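Local coordinates for putative S-adenosylmethionine-dependent methyltransferase (PDB 1WYZ), which is a putative S-adenosylmethionine-dependent methyltransferase, probably transferring methyl groups as its RsmI-like relatives do, at residues L12-V20 and A198-E206; Q167-N178 and K225-Y233. One frame throughout, in Å; residues are numbered along the deposited sequence.

Interaction 1 of 2, residues L12-V20 and A198-E206; sequences LGDTPLEQV and AANITCEGE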
ATOM      1  N   LEU A  12       4.372  -9.270   8.061  1.00 40.49           N
ATOM      2  CA  LEU A  12       4.291  -8.122   8.959  1.00 41.71           C
ATOM      3  C   LEU A  12       4.611  -8.579  10.382  1.00 41.81           C
ATOM      4  O   LEU A  12       5.190  -7.837  11.171  1.00 41.78           O
ATOM      5  CB  LEU A  12       2.884  -7.506   8.907  1.00 53.25           C
ATOM      6  CG  LEU A  12       2.650  -6.116   8.284  1.00 54.06           C
ATOM      7  CD1 LEU A  12       3.400  -5.968   6.961  1.00 53.39           C
ATOM      8  CD2 LEU A  12       1.155  -5.910   8.077  1.00 50.31           C
ATOM      9  N   GLY A  13       4.234  -9.810  10.708  1.00 39.87           N
ATOM     10  CA  GLY A  13       4.508 -10.336  12.033  1.00 39.65           C
ATOM     11  C   GLY A  13       4.833 -11.817  11.991  1.00 39.06           C
ATOM     12  O   GLY A  13       5.488 -12.289  11.068  1.00 38.10           O
ATOM     13  N   ASP A  14       4.373 -12.546  13.004  1.00 62.80           N
ATOM     14  CA  ASP A  14       4.594 -13.985  13.102  1.00 63.43           C
ATOM     15  C   ASP A  14       3.356 -14.737  12.596  1.00 62.84           C
ATOM     16  O   ASP A  14       2.476 -15.109  13.375  1.00 61.90           O
ATOM     17  CB  ASP A  14       4.897 -14.363  14.560  1.00 68.42           C
ATOM     18  CG  ASP A  14       4.805 -15.859  14.808  1.00 71.11           C
ATOM     19  OD1 ASP A  14       5.423 -16.625  14.043  1.00 72.08           O
ATOM     20  OD2 ASP A  14       4.116 -16.269  15.769  1.00 71.52           O
ATOM     21  N   THR A  15       3.291 -14.946  11.283  1.00 34.81           N
ATOM     22  CA  THR A  15       2.158 -15.635  10.671  1.00 32.71           C
ATOM     23  C   THR A  15       2.605 -16.571   9.569  1.00 30.86           C
ATOM     24  O   THR A  15       3.700 -16.446   9.042  1.00 28.68           O
ATOM     25  CB  THR A  15       1.178 -14.658  10.000  1.00 38.59           C
ATOM     26  OG1 THR A  15       1.869 -13.949   8.959  1.00 37.74           O
ATOM     27  CG2 THR A  15       0.595 -13.682  11.006  1.00 36.96           C
ATOM     28  N   PRO A  16       1.744 -17.524   9.200  1.00 42.21           N
ATOM     29  CA  PRO A  16       2.105 -18.458   8.123  1.00 41.42           C
ATOM     30  C   PRO A  16       2.270 -17.637   6.839  1.00 41.61           C
ATOM     31  O   PRO A  16       1.362 -16.896   6.457  1.00 41.14           O
ATOM     32  CB  PRO A  16       0.895 -19.390   8.052  1.00 38.73           C
ATOM     33  CG  PRO A  16       0.355 -19.362   9.475  1.00 40.87           C
ATOM     34  CD  PRO A  16       0.468 -17.901   9.841  1.00 37.76           C
ATOM     35  N   LEU A  17       3.422 -17.757   6.186  1.00 48.72           N
ATOM     36  CA  LEU A  17       3.690 -17.015   4.954  1.00 49.17           C
ATOM     37  C   LEU A  17       2.543 -17.027   3.931  1.00 50.69           C
ATOM     38  O   LEU A  17       2.331 -16.048   3.215  1.00 51.39           O
ATOM     39  CB  LEU A  17       4.959 -17.544   4.281  1.00 32.32           C
ATOM     40  CG  LEU A  17       6.297 -16.884   4.620  1.00 32.61           C
ATOM     41  CD1 LEU A  17       6.541 -16.910   6.110  1.00 31.20           C
ATOM     42  CD2 LEU A  17       7.415 -17.611   3.871  1.00 33.41           C
ATOM     43  N   GLU A  18       1.804 -18.126   3.868  1.00 39.38           N
ATOM     44  CA  GLU A  18       0.701 -18.249   2.925  1.00 41.70           C
ATOM     45  C   GLU A  18      -0.532 -17.404   3.266  1.00 40.21           C
ATOM     46  O   GLU A  18      -1.461 -17.293   2.459  1.00 39.79           O
ATOM     47  CB  GLU A  18       0.282 -19.720   2.791  1.00 76.51           C
ATOM     48  CG  GLU A  18       0.026 -20.429   4.114  1.00 82.12           C
ATOM     49  CD  GLU A  18       1.291 -21.024   4.725  1.00 84.34           C
ATOM     50  OE1 GLU A  18       2.235 -20.270   5.054  1.00 83.33           O
ATOM     51  OE2 GLU A  18       1.334 -22.264   4.876  1.00 85.48           O
ATOM     52  N   GLN A  19      -0.552 -16.819   4.455  1.00 37.52           N
ATOM     53  CA  GLN A  19      -1.685 -15.993   4.857  1.00 36.32           C
ATOM     54  C   GLN A  19      -1.536 -14.575   4.299  1.00 33.58           C
ATOM     55  O   GLN A  19      -2.519 -13.851   4.126  1.00 31.63           O
ATOM     56  CB  GLN A  19      -1.768 -15.931   6.383  1.00 49.98           C
ATOM     57  CG  GLN A  19      -3.024 -15.271   6.954  1.00 50.71           C
ATOM     58  CD  GLN A  19      -2.772 -14.622   8.319  1.00 52.86           C
ATOM     59  OE1 GLN A  19      -2.222 -15.246   9.232  1.00 53.50           O
ATOM     60  NE2 GLN A  19      -3.176 -13.364   8.459  1.00 50.39           N
ATOM     61  N   VAL A  20      -0.301 -14.187   3.997  1.00 34.87           N
ATOM     62  CA  VAL A  20      -0.060 -12.838   3.514  1.00 32.25           C
ATOM     63  C   VAL A  20       0.787 -12.677   2.249  1.00 32.39           C
ATOM     64  O   VAL A  20       1.006 -11.553   1.798  1.00 29.99           O
ATOM     65  CB  VAL A  20       0.550 -12.000   4.646  1.00 31.06           C
ATOM     66  CG1 VAL A  20      -0.431 -11.942   5.830  1.00 26.52           C
ATOM     67  CG2 VAL A  20       1.883 -12.609   5.083  1.00 28.24           C
ATOM     68  N   ALA A 198      -4.592   0.820  14.729  1.00 34.52           N
ATOM     69  CA  ALA A 198      -4.448  -0.483  14.086  1.00 34.59           C
ATOM     70  C   ALA A 198      -3.202  -1.203  14.600  1.00 36.34           C
ATOM     71  O   ALA A 198      -2.080  -0.921  14.160  1.00 36.60           O
ATOM     72  CB  ALA A 198      -4.379  -0.311  12.584  1.00 31.16           C
ATOM     73  N   ALA A 199      -3.410  -2.134  15.528  1.00 40.12           N
ATOM     74  CA  ALA A 199      -2.327  -2.899  16.136  1.00 40.82           C
ATOM     75  C   ALA A 199      -2.332  -4.377  15.712  1.00 41.77           C
ATOM     76  O   ALA A 199      -3.388  -4.971  15.515  1.00 43.01           O
ATOM     77  CB  ALA A 199      -2.434  -2.783  17.644  1.00 49.62           C
ATOM     78  N   ASN A 200      -1.144  -4.964  15.590  1.00 44.14           N
ATOM     79  CA  ASN A 200      -0.988  -6.358  15.180  1.00 43.54           C
ATOM     80  C   ASN A 200      -1.734  -6.710  13.915  1.00 44.02           C
ATOM     81  O   ASN A 200      -2.416  -7.732  13.861  1.00 43.77           O
ATOM     82  CB  ASN A 200      -1.441  -7.313  16.272  1.00 51.77           C
ATOM     83  CG  ASN A 200      -0.434  -7.436  17.382  1.00 55.60           C
ATOM     84  OD1 ASN A 200       0.774  -7.527  17.135  1.00 54.72           O
ATOM     85  ND2 ASN A 200      -0.918  -7.456  18.618  1.00 57.76           N
ATOM     86  N   ILE A 201      -1.599  -5.873  12.891  1.00 33.47           N
ATOM     87  CA  ILE A 201      -2.277  -6.115  11.625  1.00 31.55           C
ATOM     88  C   ILE A 201      -1.796  -7.450  11.038  1.00 31.87           C
ATOM     89  O   ILE A 201      -0.589  -7.705  10.937  1.00 28.94           O
ATOM     90  CB  ILE A 201      -2.015  -4.932  10.633  1.00 29.34           C
ATOM     91  CG1 ILE A 201      -2.450  -3.614  11.288  1.00 24.83           C
ATOM     92  CG2 ILE A 201      -2.781  -5.146   9.336  1.00 24.73           C
ATOM     93  CD1 ILE A 201      -1.928  -2.352  10.604  1.00 46.80           C
ATOM     94  N   THR A 202      -2.766  -8.292  10.672  1.00 52.60           N
ATOM     95  CA  THR A 202      -2.550  -9.634  10.106  1.00 54.07           C
ATOM     96  C   THR A 202      -2.069 -10.691  11.121  1.00 57.39           C
ATOM     97  O   THR A 202      -1.999 -11.877  10.787  1.00 58.12           O
ATOM     98  CB  THR A 202      -1.547  -9.631   8.914  1.00 29.08           C
ATOM     99  OG1 THR A 202      -0.207  -9.527   9.409  1.00 29.01           O
ATOM    100  CG2 THR A 202      -1.835  -8.482   7.973  1.00 27.35           C
ATOM    101  N   CYS A 203      -1.752 -10.274  12.349  1.00 41.94           N
ATOM    102  CA  CYS A 203      -1.269 -11.210  13.376  1.00 44.93           C
ATOM    103  C   CYS A 203      -2.363 -11.835  14.246  1.00 46.86           C
ATOM    104  O   CYS A 203      -2.071 -12.548  15.203  1.00 49.57           O
ATOM    105  CB  CYS A 203      -0.257 -10.513  14.282  1.00 45.18           C
ATOM    106  SG  CYS A 203       1.195  -9.897  13.414  1.00 46.75           S
ATOM    107  N   GLU A 204      -3.616 -11.566  13.897  1.00 91.46           N
ATOM    108  CA  GLU A 204      -4.784 -12.078  14.619  1.00 96.07           C
ATOM    109  C   GLU A 204      -4.890 -11.774  16.117  1.00 96.81           C
ATOM    110  O   GLU A 204      -5.823 -12.216  16.784  1.00 97.19           O
ATOM    111  CB  GLU A 204      -4.977 -13.573  14.353  1.00 75.22           C
ATOM    112  CG  GLU A 204      -5.538 -13.830  12.955  1.00 81.20           C
ATOM    113  CD  GLU A 204      -6.588 -12.788  12.552  1.00 83.89           C
ATOM    114  OE1 GLU A 204      -7.666 -12.743  13.189  1.00 85.27           O
ATOM    115  OE2 GLU A 204      -6.332 -12.017  11.600  1.00 83.75           O
ATOM    116  N   GLY A 205      -3.919 -11.036  16.643  1.00 61.14           N
ATOM    117  CA  GLY A 205      -4.000 -10.575  18.015  1.00 57.20           C
ATOM    118  C   GLY A 205      -4.526  -9.189  17.665  1.00 55.38           C
ATOM    119  O   GLY A 205      -4.814  -8.335  18.505  1.00 54.14           O
ATOM    120  N   GLU A 206      -4.633  -9.018  16.346  1.00 42.29           N
ATOM    121  CA  GLU A 206      -5.091  -7.830  15.648  1.00 37.96           C
ATOM    122  C   GLU A 206      -6.168  -7.011  16.326  1.00 33.71           C
ATOM    123  O   GLU A 206      -7.084  -7.533  16.934  1.00 33.81           O
ATOM    124  CB  GLU A 206      -5.579  -8.236  14.250  1.00 48.57           C
ATOM    125  CG  GLU A 206      -6.206  -7.099  13.430  1.00 52.29           C
ATOM    126  CD  GLU A 206      -6.759  -7.553  12.076  1.00 52.70           C
ATOM    127  OE1 GLU A 206      -5.960  -7.832  11.148  1.00 50.94           O
ATOM    128  OE2 GLU A 206      -8.003  -7.629  11.953  1.00 52.70           O
TER
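A type II beta turn from N200 to C203, at the tip of the mixed-sheet hairpin joining strands 194-199 and 207-212, meets the loop after strand 5-8 of the parallel sheet. Q19 supplies the hydrogen bond between the segments: NE2 reaches T202 O at 3.0 Å with an N-H...O angle of 157°, on a lone pair in the carbonyl plane. Q19 CG lies anti to its backbone N (chi1 -171°) and the chain runs on extended, which carries the amide to the turn. T15 CG2 sits 3.2 Å from the same oxygen. Around the T202 side chain, V20 CG1 comes to 4.0 Å from T202 CB, while L12 crosses it at about a right angle, L12 CB 3.7 Å from T202 OG1. G13 CA lies 3.6 Å from C203 SG, a closeness allowed by the missing side chain. From beyond the turn, E206 OE1 accepts a hydrogen bond from T202 N through its anti lone pair. With an alanine in place of Q19, T202 O would probably lose its amide donor from the 12-20 segment. Beyond the pair, I201 packs on S123 and S127 and T202 on L126 of helix 123-131, and I201 also touches I229 of strand 228-233.

Interaction 2 of 2, residues Q167-N178 and K225-Y233; sequences QTQLFIETPYRN and KIPCIFLLY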
ATOM      1  N   GLN A 167      -7.933  14.266   3.085  1.00 37.34           N
ATOM      2  CA  GLN A 167      -6.935  13.216   2.993  1.00 36.78           C
ATOM      3  C   GLN A 167      -6.547  12.540   4.306  1.00 35.44           C
ATOM      4  O   GLN A 167      -6.117  13.179   5.260  1.00 35.72           O
ATOM      5  CB  GLN A 167      -5.688  13.784   2.340  1.00 39.30           C
ATOM      6  CG  GLN A 167      -4.589  12.787   2.100  1.00 38.56           C
ATOM      7  CD  GLN A 167      -3.355  13.485   1.605  1.00 37.93           C
ATOM      8  OE1 GLN A 167      -2.527  13.933   2.393  1.00 33.38           O
ATOM      9  NE2 GLN A 167      -3.239  13.615   0.289  1.00 39.08           N
ATOM     10  N   THR A 168      -6.689  11.227   4.332  1.00 29.10           N
ATOM     11  CA  THR A 168      -6.329  10.444   5.491  1.00 27.73           C
ATOM     12  C   THR A 168      -4.854  10.688   5.821  1.00 28.79           C
ATOM     13  O   THR A 168      -4.016  10.754   4.916  1.00 28.85           O
ATOM     14  CB  THR A 168      -6.558   8.952   5.188  1.00 26.06           C
ATOM     15  OG1 THR A 168      -7.914   8.775   4.766  1.00 25.44           O
ATOM     16  CG2 THR A 168      -6.284   8.079   6.424  1.00 24.56           C
ATOM     17  N   GLN A 169      -4.534  10.839   7.104  1.00 28.74           N
ATOM     18  CA  GLN A 169      -3.141  11.054   7.508  1.00 28.92           C
ATOM     19  C   GLN A 169      -2.659   9.850   8.325  1.00 29.16           C
ATOM     20  O   GLN A 169      -3.309   9.461   9.294  1.00 30.40           O
ATOM     21  CB  GLN A 169      -3.025  12.342   8.332  1.00 30.79           C
ATOM     22  CG  GLN A 169      -3.548  13.596   7.622  1.00 30.59           C
ATOM     23  CD  GLN A 169      -2.868  13.904   6.269  1.00 31.51           C
ATOM     24  OE1 GLN A 169      -1.648  14.081   6.181  1.00 25.87           O
ATOM     25  NE2 GLN A 169      -3.678  13.977   5.214  1.00 31.75           N
ATOM     26  N   LEU A 170      -1.527   9.262   7.939  1.00 29.91           N
ATOM     27  CA  LEU A 170      -1.007   8.080   8.633  1.00 31.52           C
ATOM     28  C   LEU A 170       0.400   8.237   9.181  1.00 32.25           C
ATOM     29  O   LEU A 170       1.268   8.817   8.526  1.00 34.13           O
ATOM     30  CB  LEU A 170      -0.983   6.850   7.706  1.00 31.14           C
ATOM     31  CG  LEU A 170      -2.210   6.240   7.034  1.00 32.29           C
ATOM     32  CD1 LEU A 170      -2.623   7.075   5.831  1.00 31.54           C
ATOM     33  CD2 LEU A 170      -1.853   4.833   6.576  1.00 32.47           C
ATOM     34  N   PHE A 171       0.628   7.683  10.368  1.00 29.62           N
ATOM     35  CA  PHE A 171       1.941   7.722  10.999  1.00 31.28           C
ATOM     36  C   PHE A 171       2.102   6.549  11.971  1.00 35.57           C
ATOM     37  O   PHE A 171       1.113   6.027  12.498  1.00 37.31           O
ATOM     38  CB  PHE A 171       2.160   9.070  11.704  1.00 28.37           C
ATOM     39  CG  PHE A 171       1.064   9.463  12.665  1.00 27.03           C
ATOM     40  CD1 PHE A 171       1.115   9.072  14.010  1.00 25.10           C
ATOM     41  CD2 PHE A 171      -0.000  10.258  12.241  1.00 26.62           C
ATOM     42  CE1 PHE A 171       0.129   9.470  14.922  1.00 22.10           C
ATOM     43  CE2 PHE A 171      -1.001  10.667  13.153  1.00 28.40           C
ATOM     44  CZ  PHE A 171      -0.926  10.266  14.496  1.00 24.60           C
ATOM     45  N   ILE A 172       3.340   6.118  12.191  1.00 35.37           N
ATOM     46  CA  ILE A 172       3.605   4.997  13.083  1.00 39.49           C
ATOM     47  C   ILE A 172       4.420   5.408  14.301  1.00 43.10           C
ATOM     48  O   ILE A 172       4.970   6.518  14.348  1.00 43.26           O
ATOM     49  CB  ILE A 172       4.351   3.871  12.353  1.00 62.78           C
ATOM     50  CG1 ILE A 172       5.735   4.362  11.921  1.00 62.95           C
ATOM     51  CG2 ILE A 172       3.538   3.408  11.147  1.00 64.03           C
ATOM     52  CD1 ILE A 172       6.695   3.265  11.463  1.00 54.80           C
ATOM     53  N   GLU A 173       4.492   4.507  15.279  1.00 37.29           N
ATOM     54  CA  GLU A 173       5.214   4.764  16.523  1.00 41.06           C
ATOM     55  C   GLU A 173       5.948   3.556  17.076  1.00 42.76           C
ATOM     56  O   GLU A 173       5.495   2.419  16.931  1.00 42.72           O
ATOM     57  CB  GLU A 173       4.253   5.278  17.593  1.00 69.91           C
ATOM     58  CG  GLU A 173       4.454   6.744  17.936  1.00 72.99           C
ATOM     59  CD  GLU A 173       5.796   7.020  18.601  1.00 72.98           C
ATOM     60  OE1 GLU A 173       6.831   6.491  18.136  1.00 71.89           O
ATOM     61  OE2 GLU A 173       5.812   7.786  19.587  1.00 73.99           O
ATOM     62  N   THR A 174       7.082   3.812  17.724  1.00 52.44           N
ATOM     63  CA  THR A 174       7.877   2.741  18.313  1.00 55.74           C
ATOM     64  C   THR A 174       7.051   2.080  19.422  1.00 58.67           C
ATOM     65  O   THR A 174       6.363   2.759  20.186  1.00 56.22           O
ATOM     66  CB  THR A 174       9.217   3.285  18.878  1.00 80.43           C
ATOM     67  OG1 THR A 174      10.083   2.190  19.192  1.00 81.73           O
ATOM     68  CG2 THR A 174       8.980   4.106  20.133  1.00 80.17           C
ATOM     69  N   PRO A 175       7.123   0.744  19.522  1.00 69.30           N
ATOM     70  CA  PRO A 175       6.377  -0.020  20.524  1.00 74.10           C
ATOM     71  C   PRO A 175       6.170   0.614  21.902  1.00 79.04           C
ATOM     72  O   PRO A 175       5.030   0.765  22.349  1.00 78.79           O
ATOM     73  CB  PRO A 175       7.125  -1.363  20.569  1.00 74.20           C
ATOM     74  CG  PRO A 175       8.492  -1.038  20.022  1.00 73.10           C
ATOM     75  CD  PRO A 175       8.160  -0.096  18.903  1.00 71.32           C
ATOM     76  N   TYR A 176       7.244   1.006  22.573  1.00 56.30           N
ATOM     77  CA  TYR A 176       7.100   1.597  23.900  1.00 61.10           C
ATOM     78  C   TYR A 176       6.328   2.922  23.929  1.00 57.92           C
ATOM     79  O   TYR A 176       5.488   3.134  24.806  1.00 55.72           O
ATOM     80  CB  TYR A 176       8.481   1.788  24.533  1.00145.23           C
ATOM     81  CG  TYR A 176       8.585   1.243  25.941  1.00155.74           C
ATOM     82  CD1 TYR A 176       8.202  -0.069  26.235  1.00159.80           C
ATOM     83  CD2 TYR A 176       9.079   2.029  26.978  1.00160.29           C
ATOM     84  CE1 TYR A 176       8.313  -0.582  27.535  1.00162.71           C
ATOM     85  CE2 TYR A 176       9.194   1.523  28.280  1.00163.13           C
ATOM     86  CZ  TYR A 176       8.808   0.220  28.550  1.00163.87           C
ATOM     87  OH  TYR A 176       8.917  -0.280  29.830  1.00167.88           O
ATOM     88  N   ARG A 177       6.612   3.800  22.970  1.00 57.02           N
ATOM     89  CA  ARG A 177       5.976   5.117  22.883  1.00 53.64           C
ATOM     90  C   ARG A 177       4.469   5.144  22.566  1.00 48.84           C
ATOM     91  O   ARG A 177       3.850   6.215  22.567  1.00 47.02           O
ATOM     92  CB  ARG A 177       6.717   5.961  21.843  1.00 89.39           C
ATOM     93  CG  ARG A 177       7.854   6.805  22.376  1.00 92.87           C
ATOM     94  CD  ARG A 177       7.332   8.142  22.880  1.00 96.27           C
ATOM     95  NE  ARG A 177       8.406   9.020  23.342  1.00100.83           N
ATOM     96  CZ  ARG A 177       8.220  10.264  23.778  1.00103.46           C
ATOM     97  NH1 ARG A 177       7.000  10.784  23.813  1.00106.16           N
ATOM     98  NH2 ARG A 177       9.254  10.989  24.181  1.00106.79           N
ATOM     99  N   ASN A 178       3.883   3.980  22.307  1.00 48.33           N
ATOM    100  CA  ASN A 178       2.467   3.886  21.953  1.00 44.56           C
ATOM    101  C   ASN A 178       1.461   4.636  22.814  1.00 43.95           C
ATOM    102  O   ASN A 178       0.743   5.508  22.326  1.00 41.90           O
ATOM    103  CB  ASN A 178       2.038   2.420  21.878  1.00 62.70           C
ATOM    104  CG  ASN A 178       2.019   1.891  20.464  1.00 60.09           C
ATOM    105  OD1 ASN A 178       1.419   2.492  19.574  1.00 56.60           O
ATOM    106  ND2 ASN A 178       2.674   0.756  20.249  1.00 57.16           N
ATOM    107  N   LYS A 225       4.513  -2.684  25.391  1.00 84.45           N
ATOM    108  CA  LYS A 225       3.371  -3.100  24.594  1.00 86.15           C
ATOM    109  C   LYS A 225       3.847  -3.737  23.283  1.00 83.76           C
ATOM    110  O   LYS A 225       4.757  -4.564  23.288  1.00 81.74           O
ATOM    111  CB  LYS A 225       2.475  -1.889  24.315  1.00108.85           C
ATOM    112  CG  LYS A 225       1.097  -2.238  23.796  1.00112.09           C
ATOM    113  CD  LYS A 225       0.403  -1.000  23.285  1.00113.60           C
ATOM    114  CE  LYS A 225      -0.642  -1.361  22.256  1.00113.91           C
ATOM    115  NZ  LYS A 225      -0.701  -0.318  21.199  1.00117.10           N
ATOM    116  N   ILE A 226       3.236  -3.338  22.167  1.00111.47           N
ATOM    117  CA  ILE A 226       3.571  -3.861  20.835  1.00108.02           C
ATOM    118  C   ILE A 226       3.048  -2.909  19.741  1.00103.96           C
ATOM    119  O   ILE A 226       1.941  -2.380  19.857  1.00103.83           O
ATOM    120  CB  ILE A 226       2.974  -5.276  20.647  1.00127.21           C
ATOM    121  CG1 ILE A 226       3.941  -6.322  21.220  1.00128.01           C
ATOM    122  CG2 ILE A 226       2.668  -5.533  19.179  1.00128.70           C
ATOM    123  CD1 ILE A 226       5.344  -6.428  20.567  1.00 70.68           C
ATOM    124  N   PRO A 227       3.820  -2.725  18.646  1.00106.26           N
ATOM    125  CA  PRO A 227       3.556  -1.857  17.480  1.00101.42           C
ATOM    126  C   PRO A 227       2.207  -1.804  16.754  1.00 97.35           C
ATOM    127  O   PRO A 227       1.506  -2.806  16.616  1.00 96.44           O
ATOM    128  CB  PRO A 227       4.697  -2.208  16.527  1.00 55.74           C
ATOM    129  CG  PRO A 227       4.950  -3.627  16.825  1.00 57.59           C
ATOM    130  CD  PRO A 227       4.939  -3.636  18.340  1.00 58.84           C
ATOM    131  N   CYS A 228       1.881  -0.602  16.271  1.00 71.34           N
ATOM    132  CA  CYS A 228       0.635  -0.329  15.544  1.00 64.57           C
ATOM    133  C   CYS A 228       0.746   0.944  14.692  1.00 60.38           C
ATOM    134  O   CYS A 228       1.748   1.649  14.750  1.00 59.11           O
ATOM    135  CB  CYS A 228      -0.522  -0.165  16.530  1.00 73.49           C
ATOM    136  SG  CYS A 228      -0.313   1.198  17.681  1.00 73.81           S
ATOM    137  N   ILE A 229      -0.288   1.235  13.905  1.00 59.89           N
ATOM    138  CA  ILE A 229      -0.299   2.427  13.050  1.00 55.47           C
ATOM    139  C   ILE A 229      -1.473   3.312  13.437  1.00 51.35           C
ATOM    140  O   ILE A 229      -2.470   2.813  13.960  1.00 51.05           O
ATOM    141  CB  ILE A 229      -0.486   2.082  11.551  1.00 84.87           C
ATOM    142  CG1 ILE A 229       0.652   1.196  11.056  1.00 88.04           C
ATOM    143  CG2 ILE A 229      -0.559   3.362  10.729  1.00 84.73           C
ATOM    144  CD1 ILE A 229       0.572  -0.259  11.506  1.00 70.95           C
ATOM    145  N   PHE A 230      -1.373   4.610  13.161  1.00 42.35           N
ATOM    146  CA  PHE A 230      -2.459   5.524  13.490  1.00 37.84           C
ATOM    147  C   PHE A 230      -2.982   6.268  12.265  1.00 35.36           C
ATOM    148  O   PHE A 230      -2.212   6.685  11.397  1.00 35.27           O
ATOM    149  CB  PHE A 230      -2.001   6.525  14.550  1.00 35.77           C
ATOM    150  CG  PHE A 230      -1.640   5.893  15.865  1.00 37.01           C
ATOM    151  CD1 PHE A 230      -2.595   5.202  16.605  1.00 37.12           C
ATOM    152  CD2 PHE A 230      -0.335   5.972  16.363  1.00 40.02           C
ATOM    153  CE1 PHE A 230      -2.261   4.591  17.823  1.00 39.29           C
ATOM    154  CE2 PHE A 230       0.015   5.363  17.586  1.00 40.27           C
ATOM    155  CZ  PHE A 230      -0.953   4.675  18.310  1.00 38.88           C
ATOM    156  N   LEU A 231      -4.299   6.434  12.194  1.00 27.21           N
ATOM    157  CA  LEU A 231      -4.916   7.145  11.079  1.00 23.65           C
ATOM    158  C   LEU A 231      -5.894   8.211  11.557  1.00 22.87           C
ATOM    159  O   LEU A 231      -6.783   7.931  12.353  1.00 22.10           O
ATOM    160  CB  LEU A 231      -5.662   6.180  10.159  1.00 19.13           C
ATOM    161  CG  LEU A 231      -4.885   5.031   9.521  1.00 19.55           C
ATOM    162  CD1 LEU A 231      -4.667   3.935  10.569  1.00 19.63           C
ATOM    163  CD2 LEU A 231      -5.661   4.479   8.310  1.00 17.62           C
ATOM    164  N   LEU A 232      -5.727   9.432  11.054  1.00 26.63           N
ATOM    165  CA  LEU A 232      -6.591  10.558  11.400  1.00 29.41           C
ATOM    166  C   LEU A 232      -7.457  10.963  10.205  1.00 31.21           C
ATOM    167  O   LEU A 232      -6.937  11.195   9.111  1.00 31.48           O
ATOM    168  CB  LEU A 232      -5.747  11.779  11.813  1.00 28.24           C
ATOM    169  CG  LEU A 232      -4.771  11.722  12.987  1.00 26.83           C
ATOM    170  CD1 LEU A 232      -4.169  13.096  13.193  1.00 27.18           C
ATOM    171  CD2 LEU A 232      -5.505  11.284  14.245  1.00 28.34           C
ATOM    172  N   TYR A 233      -8.769  11.055  10.410  1.00 31.27           N
ATOM    173  CA  TYR A 233      -9.670  11.470   9.338  1.00 32.67           C
ATOM    174  C   TYR A 233     -10.835  12.262   9.926  1.00 33.39           C
ATOM    175  O   TYR A 233     -10.901  12.412  11.140  1.00 32.11           O
ATOM    176  CB  TYR A 233     -10.147  10.277   8.517  1.00 37.58           C
ATOM    177  CG  TYR A 233     -10.639  10.698   7.154  1.00 39.51           C
ATOM    178  CD1 TYR A 233      -9.870  11.536   6.346  1.00 37.69           C
ATOM    179  CD2 TYR A 233     -11.899  10.317   6.700  1.00 37.09           C
ATOM    180  CE1 TYR A 233     -10.354  11.998   5.113  1.00 39.23           C
ATOM    181  CE2 TYR A 233     -12.394  10.764   5.482  1.00 38.25           C
ATOM    182  CZ  TYR A 233     -11.624  11.605   4.689  1.00 40.45           C
ATOM    183  OH  TYR A 233     -12.134  12.057   3.491  1.00 40.07           O
TER
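F171 and F230 form the apolar centre of an antiparallel strand pair inside the mixed sheet, strands 168-173 and 228-233 running at 159° with axes 4.8 Å apart. F230 CB stands over one face of the F171 ring, 4.0 Å from its centroid and 26° off the normal, a CH-pi contact. L232 meets the F171 ring at its edge. F171 holds CG between its backbone N and carbonyl carbon (chi1 53°), turning the ring back over its neighbour's CB, and M181 of helix 178-188 packs against both phenylalanines. On the opposite face, L170 and L231 lie side by side, CG to CG 3.8 Å, as do I172 and I229, with I172 CG2 3.6 Å from I229 CG1. Paired backbone bonds join F171 with F230 and Q169 with L232; F230 N to F171 O is 2.9 Å. Farther out, P175 CB packs on P227 CD at 3.9 Å, and E173 salt-bridges R151. T168 OG1 lies over the Y233 ring and hydrogen-bonds N134 O. At the polar end, Q169 NE2 donates to both oxygens of Q167: 2.6 Å to Q167 O, from above its carbonyl plane, and 3.0 Å to Q167 OE1, in plane on a lone pair.

How the interactions relate
From the N terminus, the chain leaves strand 5-8 of the parallel sheet and passes through 12-20, which waits 177 residues for its partner. Strand 168-173 then enters the mixed sheet, followed by helix 178-188 and strand 194-199, whose continuation 198-206 closes interaction 1. Strand 228-233 comes last and closes interaction 2 across 46 residues. The segments therefore alternate, and the two closures cross instead of nesting. Their centres lie 16 Å apart, yet they meet where strands 194-199 and 228-233 are neighbours: A198 O is 2.8 Å from I229 N, a probable hydrogen bond. Interaction 2 builds the mixed sheet from within; interaction 1 ties its hairpin end to the N-terminal part.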